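Local coordinates for protein 6-phosphogluconate dehydrogenase (Decarboxylating) (PDB 4E21) that probably catalyses the oxidative decarboxylation of 6-phosphogluconate in the pentose phosphate pathway, with NADP as the likely cofactor, at residues I25-L30 / V84-V89; I110-G115 / V137-S142; V300-E305 / E329-R334. All blocks are in the same frame, centred on the assembly; numbering follows the deposited sequence.

Interaction 1 of 3, residues I25-L30 / V84-V89; sequences IGMIGL and VVWLMV
Met27, modelled as selenomethionine, lies aslant to the indole of Trp86: its SE comes to 3.6 Å from Trp86 CD1 and stands 51° off the normal of the five-membered ring, an oblique Met-aromatic contact. CG leaves anti to the backbone N (chi1 174°), and a bend at the next bond swings the selenium across the strand toward the indole. The methyl end carries on toward Met88, although it is modelled too close to Met88 CB for that distance to be trusted. Met88, also a selenomethionine, sets its own SE in the indole plane, at the ring edge. On the reverse face of the sheet the apolar chains run alongside one another. Ile28 and Leu87 point the same way, and Ile28 CD1 meets Leu87 CD2 at 3.9 Å, while Ile28 CG2 lies beside Val89 CG1 at 4.0 Å.

Between these two layers of side chains the strands run parallel, their short axes 24° apart. Gly26 and Ile28 each donate to and accept from the partner strand, and the Ile28 N bond to Trp86 O is nearly straight at 2.8 Å. At Gly29 the backbone turns to a positive phi, and a CB there would collide with Met88 O. A water donates to Met88 O at 3.0 Å and, weakly, to Gly29 O. Gly29 opens a GxGxxG-like strand-turn-helix sequence, consistent with the dinucleotide-binding turn of a Rossmann fold.

Strand 47-51 pairs with the outer side of 25-28, and 110-113 with that of 84-87. Helices 32-43 and 167-173 cover the Met27 and Trp86 face; Met101 of helix 94-101 packs under Ile28, Val85 and Leu87.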
loop_
_atom_site.group_PDB
_atom_site.type_symbol
_atom_site.label_atom_id
_atom_site.label_comp_id
_atom_site.label_asym_id
_atom_site.label_seq_id
_atom_site.Cartn_x
_atom_site.Cartn_y
_atom_site.Cartn_z
ATOM N N ILE B 25 -35.495 -21.252 -22.462
ATOM C CA ILE B 25 -34.751 -20.865 -21.286
ATOM C C ILE B 25 -35.728 -20.188 -20.346
ATOM O O ILE B 25 -36.447 -19.268 -20.745
ATOM C CB ILE B 25 -33.626 -19.838 -21.643
ATOM C CG1 ILE B 25 -32.511 -20.490 -22.465
ATOM C CG2 ILE B 25 -33.041 -19.202 -20.402
ATOM C CD1 ILE B 25 -32.830 -20.612 -23.964
ATOM N N GLY B 26 -35.766 -20.638 -19.100
ATOM C CA GLY B 26 -36.525 -19.927 -18.096
ATOM C C GLY B 26 -35.577 -18.968 -17.407
ATOM O O GLY B 26 -34.413 -19.301 -17.180
HETATM N N MSE B 27 -36.069 -17.779 -17.074
HETATM C CA MSE B 27 -35.257 -16.767 -16.412
HETATM C C MSE B 27 -35.988 -16.322 -15.168
HETATM O O MSE B 27 -37.146 -15.905 -15.244
HETATM C CB MSE B 27 -35.064 -15.581 -17.347
HETATM C CG MSE B 27 -34.355 -14.369 -16.751
HETATM SE SE MSE B 27 -32.466 -14.681 -16.389
HETATM C CE MSE B 27 -32.633 -14.626 -14.496
ATOM N N ILE B 28 -35.335 -16.425 -14.017
ATOM C CA ILE B 28 -35.928 -15.908 -12.789
ATOM C C ILE B 28 -35.112 -14.729 -12.307
ATOM O O ILE B 28 -33.889 -14.829 -12.201
ATOM C CB ILE B 28 -35.932 -16.946 -11.649
ATOM C CG1 ILE B 28 -36.800 -18.153 -11.999
ATOM C CG2 ILE B 28 -36.395 -16.304 -10.349
ATOM C CD1 ILE B 28 -36.750 -19.254 -10.926
ATOM N N GLY B 29 -35.778 -13.628 -11.975
ATOM C CA GLY B 29 -35.083 -12.410 -11.585
ATOM C C GLY B 29 -35.085 -11.457 -12.763
ATOM O O GLY B 29 -34.298 -11.609 -13.704
ATOM N N LEU B 30 -35.990 -10.482 -12.717
ATOM C CA LEU B 30 -36.296 -9.679 -13.892
ATOM C C LEU B 30 -35.924 -8.225 -13.666
ATOM O O LEU B 30 -36.628 -7.316 -14.114
ATOM C CB LEU B 30 -37.779 -9.800 -14.256
ATOM C CG LEU B 30 -38.314 -11.186 -14.606
ATOM C CD1 LEU B 30 -39.680 -11.028 -15.219
ATOM C CD2 LEU B 30 -37.387 -11.911 -15.571
ATOM N N VAL B 84 -33.829 -25.719 -18.756
ATOM C CA VAL B 84 -32.711 -24.803 -18.535
ATOM C C VAL B 84 -33.192 -23.571 -17.761
ATOM O O VAL B 84 -33.938 -22.744 -18.300
ATOM C CB VAL B 84 -32.074 -24.361 -19.843
ATOM C CG1 VAL B 84 -31.109 -23.161 -19.591
ATOM C CG2 VAL B 84 -31.334 -25.520 -20.447
ATOM N N VAL B 85 -32.775 -23.455 -16.501
ATOM C CA VAL B 85 -33.231 -22.356 -15.647
ATOM C C VAL B 85 -32.101 -21.396 -15.249
ATOM O O VAL B 85 -31.150 -21.800 -14.590
ATOM C CB VAL B 85 -33.913 -22.873 -14.359
ATOM C CG1 VAL B 85 -34.461 -21.692 -13.518
ATOM C CG2 VAL B 85 -35.006 -23.888 -14.697
ATOM N N TRP B 86 -32.225 -20.128 -15.632
ATOM C CA TRP B 86 -31.222 -19.108 -15.316
ATOM C C TRP B 86 -31.681 -18.223 -14.154
ATOM O O TRP B 86 -32.806 -17.708 -14.170
ATOM C CB TRP B 86 -30.960 -18.259 -16.553
ATOM C CG TRP B 86 -29.693 -17.459 -16.516
ATOM C CD1 TRP B 86 -29.414 -16.395 -15.697
ATOM C CD2 TRP B 86 -28.543 -17.626 -17.359
ATOM N NE1 TRP B 86 -28.165 -15.898 -15.979
ATOM C CE2 TRP B 86 -27.606 -16.637 -16.988
ATOM C CE3 TRP B 86 -28.207 -18.527 -18.378
ATOM C CZ2 TRP B 86 -26.360 -16.526 -17.600
ATOM C CZ3 TRP B 86 -26.981 -18.409 -18.992
ATOM C CH2 TRP B 86 -26.068 -17.416 -18.600
ATOM N N LEU B 87 -30.834 -18.074 -13.131
ATOM C CA LEU B 87 -31.131 -17.184 -12.003
ATOM C C LEU B 87 -30.338 -15.879 -12.122
ATOM O O LEU B 87 -29.128 -15.905 -12.327
ATOM C CB LEU B 87 -30.826 -17.848 -10.652
ATOM C CG LEU B 87 -31.408 -19.236 -10.326
ATOM C CD1 LEU B 87 -30.912 -19.733 -8.980
ATOM C CD2 LEU B 87 -32.934 -19.225 -10.321
HETATM N N MSE B 88 -31.037 -14.750 -12.017
HETATM C CA MSE B 88 -30.426 -13.426 -11.885
HETATM C C MSE B 88 -31.077 -12.737 -10.690
HETATM O O MSE B 88 -31.624 -11.638 -10.814
HETATM C CB MSE B 88 -30.622 -12.556 -13.134
HETATM C CG MSE B 88 -29.668 -12.818 -14.288
HETATM SE SE MSE B 88 -27.800 -13.078 -13.746
HETATM C CE MSE B 88 -26.902 -12.228 -15.208
ATOM N N VAL B 89 -31.035 -13.403 -9.540
ATOM C CA VAL B 89 -31.550 -12.834 -8.300
ATOM C C VAL B 89 -30.400 -12.361 -7.391
ATOM O O VAL B 89 -29.234 -12.672 -7.643
ATOM C CB VAL B 89 -32.437 -13.856 -7.549
ATOM C CG1 VAL B 89 -33.614 -14.254 -8.409
ATOM C CG2 VAL B 89 -31.647 -15.092 -7.168
HETATM O O HOH W 1 -32.155 -9.248 -12.610
#

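Interaction 2 of 3, residues I110-G115 / V137-S142; sequences IVIDGG and VDVGTS
Val137 O is held by two neighbouring groups of the strand 110-113: Asp113 N donates to it at 2.8 Å, and Ile112 CA presents a C-H to it from 3.1 Å. The next link runs the other way, with Val139 N donating to Asp113 O at 2.8 Å; the N-H is almost perfectly aimed, yet it arrives tilted from the carbonyl plane. Val137 N likewise reaches back to Val111 O, so three backbone bonds zip the parallel pair together.

One face of this pair is apolar. Ile112 and Val137 lie side by side, and with CG1 of Ile112 anti to the carbonyl carbon (chi1 -57°), its CG2 branch is left beside that carbon and meets Val139 CG2 at 3.6 Å. Ile110 CG2 touches Val137 CG2 at a slant, 3.9 Å away. Trp86 of strand 84-87 touches both Ile112 and Val139.

The two strands, joined through helix 119-130, make a beta-alpha-beta unit of the Rossmann-like NAD-binding domain. The carboxylates sit on the helix side: Asp113 and Asp138 both pack on Asp122 of that helix. Asp113 OD1 accepts from Gly115 N at 3.1 Å, from above the carboxylate plane, an Asx turn that shapes the chain as it leaves the strand, while OD2 bonds to Ser117 OG. Asp138 instead faces the start of helix 205-232, taking the backbone N of Gly204 on OD1 and that of His207 on OD2.

Beyond Asp113 direct pairing gives way. Gly114 CA still offers a C-H to Val139 O, but the next connection is through a water, which donates to Gly114 O and accepts from Thr141 N at 2.7 Å.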
loop_
_atom_site.group_PDB
_atom_site.type_symbol
_atom_site.label_atom_id
_atom_site.label_comp_id
_atom_site.label_asym_id
_atom_site.label_seq_id
_atom_site.Cartn_x
_atom_site.Cartn_y
_atom_site.Cartn_z
ATOM N N ILE B 110 -31.003 -28.411 -15.741
ATOM C CA ILE B 110 -29.843 -27.568 -15.489
ATOM C C ILE B 110 -30.299 -26.236 -14.890
ATOM O O ILE B 110 -31.220 -25.584 -15.419
ATOM C CB ILE B 110 -29.114 -27.229 -16.813
ATOM C CG1 ILE B 110 -28.580 -28.485 -17.482
ATOM C CG2 ILE B 110 -27.983 -26.190 -16.595
ATOM C CD1 ILE B 110 -28.016 -28.223 -18.867
ATOM N N VAL B 111 -29.650 -25.833 -13.798
ATOM C CA VAL B 111 -29.900 -24.542 -13.156
ATOM C C VAL B 111 -28.624 -23.698 -13.221
ATOM O O VAL B 111 -27.527 -24.153 -12.888
ATOM C CB VAL B 111 -30.366 -24.717 -11.682
ATOM C CG1 VAL B 111 -30.598 -23.356 -10.991
ATOM C CG2 VAL B 111 -31.625 -25.536 -11.627
ATOM N N ILE B 112 -28.762 -22.474 -13.691
ATOM C CA ILE B 112 -27.623 -21.591 -13.815
ATOM C C ILE B 112 -27.757 -20.433 -12.835
ATOM O O ILE B 112 -28.802 -19.785 -12.796
ATOM C CB ILE B 112 -27.535 -21.054 -15.238
ATOM C CG1 ILE B 112 -27.451 -22.236 -16.212
ATOM C CG2 ILE B 112 -26.345 -20.062 -15.383
ATOM C CD1 ILE B 112 -27.946 -21.910 -17.581
ATOM N N ASP B 113 -26.728 -20.198 -12.025
ATOM C CA ASP B 113 -26.678 -18.984 -11.193
ATOM C C ASP B 113 -25.713 -17.993 -11.843
ATOM O O ASP B 113 -24.497 -18.216 -11.900
ATOM C CB ASP B 113 -26.228 -19.305 -9.774
ATOM C CG ASP B 113 -26.129 -18.064 -8.895
ATOM O OD1 ASP B 113 -26.588 -16.986 -9.312
ATOM O OD2 ASP B 113 -25.597 -18.177 -7.772
ATOM N N GLY B 114 -26.274 -16.923 -12.380
ATOM C CA GLY B 114 -25.518 -15.959 -13.137
ATOM C C GLY B 114 -25.277 -14.691 -12.349
ATOM O O GLY B 114 -24.693 -13.747 -12.862
ATOM N N GLY B 115 -25.715 -14.672 -11.098
ATOM C CA GLY B 115 -25.556 -13.491 -10.269
ATOM C C GLY B 115 -24.205 -13.449 -9.580
ATOM O O GLY B 115 -23.281 -14.179 -9.945
ATOM N N VAL B 137 -24.856 -24.929 -12.644
ATOM C CA VAL B 137 -23.845 -24.177 -13.392
ATOM C C VAL B 137 -23.692 -22.728 -12.903
ATOM O O VAL B 137 -24.681 -21.995 -12.793
ATOM C CB VAL B 137 -24.174 -24.195 -14.895
ATOM C CG1 VAL B 137 -23.104 -23.472 -15.693
ATOM C CG2 VAL B 137 -24.298 -25.627 -15.376
ATOM N N ASP B 138 -22.455 -22.325 -12.588
ATOM C CA ASP B 138 -22.190 -20.945 -12.167
ATOM C C ASP B 138 -21.667 -20.100 -13.322
ATOM O O ASP B 138 -20.761 -20.503 -14.054
ATOM C CB ASP B 138 -21.272 -20.855 -10.928
ATOM C CG ASP B 138 -19.948 -21.612 -11.098
ATOM O OD1 ASP B 138 -19.936 -22.861 -11.038
ATOM O OD2 ASP B 138 -18.905 -20.954 -11.261
ATOM N N VAL B 139 -22.277 -18.944 -13.512
ATOM C CA VAL B 139 -21.828 -18.033 -14.547
ATOM C C VAL B 139 -21.545 -16.668 -13.943
ATOM O O VAL B 139 -22.429 -16.038 -13.369
ATOM C CB VAL B 139 -22.840 -17.914 -15.728
ATOM C CG1 VAL B 139 -22.397 -16.837 -16.717
ATOM C CG2 VAL B 139 -22.976 -19.241 -16.450
ATOM N N GLY B 140 -20.292 -16.241 -14.024
ATOM C CA GLY B 140 -19.947 -14.874 -13.708
ATOM C C GLY B 140 -20.112 -14.092 -14.990
ATOM O O GLY B 140 -19.516 -14.430 -16.017
ATOM N N THR B 141 -20.942 -13.060 -14.956
ATOM C CA THR B 141 -21.171 -12.290 -16.160
ATOM C C THR B 141 -20.623 -10.879 -15.976
ATOM O O THR B 141 -20.740 -10.271 -14.908
ATOM C CB THR B 141 -22.665 -12.314 -16.611
ATOM O OG1 THR B 141 -23.282 -11.052 -16.365
ATOM C CG2 THR B 141 -23.435 -13.413 -15.894
ATOM N N SER B 142 -19.942 -10.389 -16.998
ATOM C CA SER B 142 -19.430 -9.037 -16.947
ATOM C C SER B 142 -20.001 -8.284 -18.141
ATOM O O SER B 142 -20.400 -8.896 -19.137
ATOM C CB SER B 142 -17.905 -9.048 -16.975
ATOM O OG SER B 142 -17.411 -7.742 -17.263
HETATM O O HOH W 2 -21.876 -12.699 -12.396
#

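Interaction 3 of 3, residues V300-E305 / E329-R334; sequences VSDSGE and ERFSSR
Val300 is the tightly packed end of this contact, clasped by the last turn of helix 321-333 and the residue after it. Its CG1 lies over one face of the Arg330 guanidinium and touches Arg330 CD at 3.6 Å. Its N donates to Ser333 OG at 2.8 Å, and that hydroxyl in turn donates to Arg330 O. Val300 O takes Arg334 NE at 2.8 Å, nearly in the guanidinium plane, with a weaker second bond from NH2. The bend of Arg334 at chi3 (-130°) turns the group over Arg330 O.

By contrast, the side chains of Ser301 and Ser303 point away from the helix and are exposed, with Arg348 of a neighbouring subunit beside them. Here Arg330, extended from CG to NE, reaches along the loop and gives NH1 to Ser301 O at 3.1 Å. The same NH1 binds a diol probably from the crystallisation liquor, and the guanidinium makes a cation-pi contact with Tyr218. With an alanine in place of Arg330, Ser301 O would probably lose this donor and Val300 CG1 the guanidinium face it rests on.

Asp302 OD1 forms a salt bridge with Arg334 NH2, the hydrogen bond within it being weak and bent, and also lies at the edge of the Phe331 ring. As OD2 pairs with Arg307, two arginines probably keep this carboxylate ionised and pin the loop electrostatically.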
loop_
_atom_site.group_PDB
_atom_site.type_symbol
_atom_site.label_atom_id
_atom_site.label_comp_id
_atom_site.label_asym_id
_atom_site.label_seq_id
_atom_site.Cartn_x
_atom_site.Cartn_y
_atom_site.Cartn_z
ATOM N N VAL B 300 -17.784 5.861 -2.103
ATOM C CA VAL B 300 -17.731 4.798 -3.098
ATOM C C VAL B 300 -18.123 3.479 -2.442
ATOM O O VAL B 300 -17.543 3.083 -1.427
ATOM C CB VAL B 300 -16.326 4.661 -3.721
ATOM C CG1 VAL B 300 -16.342 3.605 -4.799
ATOM C CG2 VAL B 300 -15.831 6.018 -4.281
ATOM N N SER B 301 -19.117 2.818 -3.020
ATOM C CA SER B 301 -19.585 1.534 -2.543
ATOM C C SER B 301 -18.710 0.448 -3.118
ATOM O O SER B 301 -17.932 0.685 -4.040
ATOM C CB SER B 301 -21.028 1.290 -3.001
ATOM O OG SER B 301 -21.932 2.157 -2.338
ATOM N N ASP B 302 -18.856 -0.749 -2.568
ATOM C CA ASP B 302 -18.175 -1.927 -3.079
ATOM C C ASP B 302 -19.144 -3.098 -2.859
ATOM O O ASP B 302 -19.798 -3.160 -1.816
ATOM C CB ASP B 302 -16.864 -2.140 -2.313
ATOM C CG ASP B 302 -17.081 -2.800 -0.967
ATOM O OD1 ASP B 302 -17.344 -2.088 0.035
ATOM O OD2 ASP B 302 -16.994 -4.049 -0.910
ATOM N N SER B 303 -19.242 -4.020 -3.818
ATOM C CA SER B 303 -20.309 -5.022 -3.787
ATOM C C SER B 303 -19.937 -6.407 -3.272
ATOM O O SER B 303 -20.798 -7.280 -3.151
ATOM C CB SER B 303 -20.978 -5.145 -5.154
ATOM O OG SER B 303 -21.552 -3.903 -5.508
ATOM N N GLY B 304 -18.667 -6.620 -2.974
ATOM C CA GLY B 304 -18.277 -7.869 -2.360
ATOM C C GLY B 304 -17.147 -8.556 -3.081
ATOM O O GLY B 304 -16.205 -9.017 -2.446
ATOM N N GLU B 305 -17.224 -8.638 -4.400
ATOM C CA GLU B 305 -16.212 -9.368 -5.159
ATOM C C GLU B 305 -14.805 -8.839 -4.903
ATOM O O GLU B 305 -13.857 -9.603 -4.876
ATOM C CB GLU B 305 -16.526 -9.341 -6.643
ATOM C CG GLU B 305 -17.519 -10.428 -7.069
ATOM C CD GLU B 305 -18.955 -9.932 -7.175
ATOM O OE1 GLU B 305 -19.208 -8.715 -6.905
ATOM O OE2 GLU B 305 -19.822 -10.780 -7.537
ATOM N N GLU B 329 -9.340 2.169 -0.249
ATOM C CA GLU B 329 -9.654 3.538 -0.594
ATOM C C GLU B 329 -11.154 3.721 -0.650
ATOM O O GLU B 329 -11.669 4.771 -0.273
ATOM C CB GLU B 329 -8.969 3.969 -1.905
ATOM C CG GLU B 329 -7.438 4.171 -1.747
ATOM C CD GLU B 329 -6.764 4.431 -3.079
ATOM O OE1 GLU B 329 -7.169 3.803 -4.065
ATOM O OE2 GLU B 329 -5.848 5.270 -3.159
ATOM N N ARG B 330 -11.858 2.704 -1.127
ATOM C CA ARG B 330 -13.312 2.749 -1.099
ATOM C C ARG B 330 -13.817 2.808 0.346
ATOM O O ARG B 330 -14.724 3.594 0.644
ATOM C CB ARG B 330 -13.934 1.574 -1.872
ATOM C CG ARG B 330 -13.561 1.561 -3.348
ATOM C CD ARG B 330 -14.420 0.606 -4.136
ATOM N NE ARG B 330 -14.083 0.638 -5.557
ATOM C CZ ARG B 330 -14.867 0.183 -6.527
ATOM N NH1 ARG B 330 -16.065 -0.324 -6.249
ATOM N NH2 ARG B 330 -14.455 0.257 -7.777
ATOM N N PHE B 331 -13.223 2.012 1.242
ATOM C CA PHE B 331 -13.605 2.061 2.666
ATOM C C PHE B 331 -13.442 3.457 3.263
ATOM O O PHE B 331 -14.355 3.955 3.927
ATOM C CB PHE B 331 -12.819 1.069 3.537
ATOM C CG PHE B 331 -13.083 -0.364 3.223
ATOM C CD1 PHE B 331 -12.287 -1.350 3.759
ATOM C CD2 PHE B 331 -14.116 -0.730 2.367
ATOM C CE1 PHE B 331 -12.543 -2.700 3.470
ATOM C CE2 PHE B 331 -14.363 -2.068 2.060
ATOM C CZ PHE B 331 -13.588 -3.045 2.616
ATOM N N SER B 332 -12.281 4.083 3.044
ATOM C CA SER B 332 -12.018 5.389 3.655
ATOM C C SER B 332 -12.860 6.471 2.996
ATOM O O SER B 332 -13.173 7.484 3.620
ATOM C CB SER B 332 -10.521 5.760 3.611
ATOM O OG SER B 332 -10.048 5.650 2.291
ATOM N N SER B 333 -13.236 6.250 1.740
ATOM C CA SER B 333 -14.101 7.186 1.040
ATOM C C SER B 333 -15.466 7.249 1.733
ATOM O O SER B 333 -16.194 8.241 1.604
ATOM C CB SER B 333 -14.266 6.784 -0.416
ATOM O OG SER B 333 -15.394 5.944 -0.595
ATOM N N ARG B 334 -15.807 6.201 2.483
ATOM C CA ARG B 334 -17.014 6.248 3.296
ATOM C C ARG B 334 -16.762 6.681 4.740
ATOM O O ARG B 334 -17.671 6.600 5.556
ATOM C CB ARG B 334 -17.725 4.908 3.315
ATOM C CG ARG B 334 -18.236 4.439 2.005
ATOM C CD ARG B 334 -18.852 3.045 2.176
ATOM N NE ARG B 334 -18.288 2.208 1.143
ATOM C CZ ARG B 334 -17.708 1.034 1.336
ATOM N NH1 ARG B 334 -17.669 0.475 2.544
ATOM N NH2 ARG B 334 -17.201 0.404 0.281
#

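The three contacts follow one another along the chain, each closing before the next opens. Interactions 1 and 2, with centres 9 Å apart, belong to one sheet of the NAD-binding domain: strands 84-87 and 110-113 are neighbours, probably hydrogen-bonded through Val85 O to Ile112 N and Leu87 N to Ile112 O, so the four strands run on as 24-28, 84-87, 110-113, 135-142. Interaction 3 lies in the helical C-terminal region, its centre 29 Å from that of interaction 1 and 25 Å from that of interaction 2, although nearest atoms of 2 and 3 come within about 5 Å. Helix 205-232 meets both interaction 2 and interaction 3, bridging the probable cofactor-binding domain and the helical part.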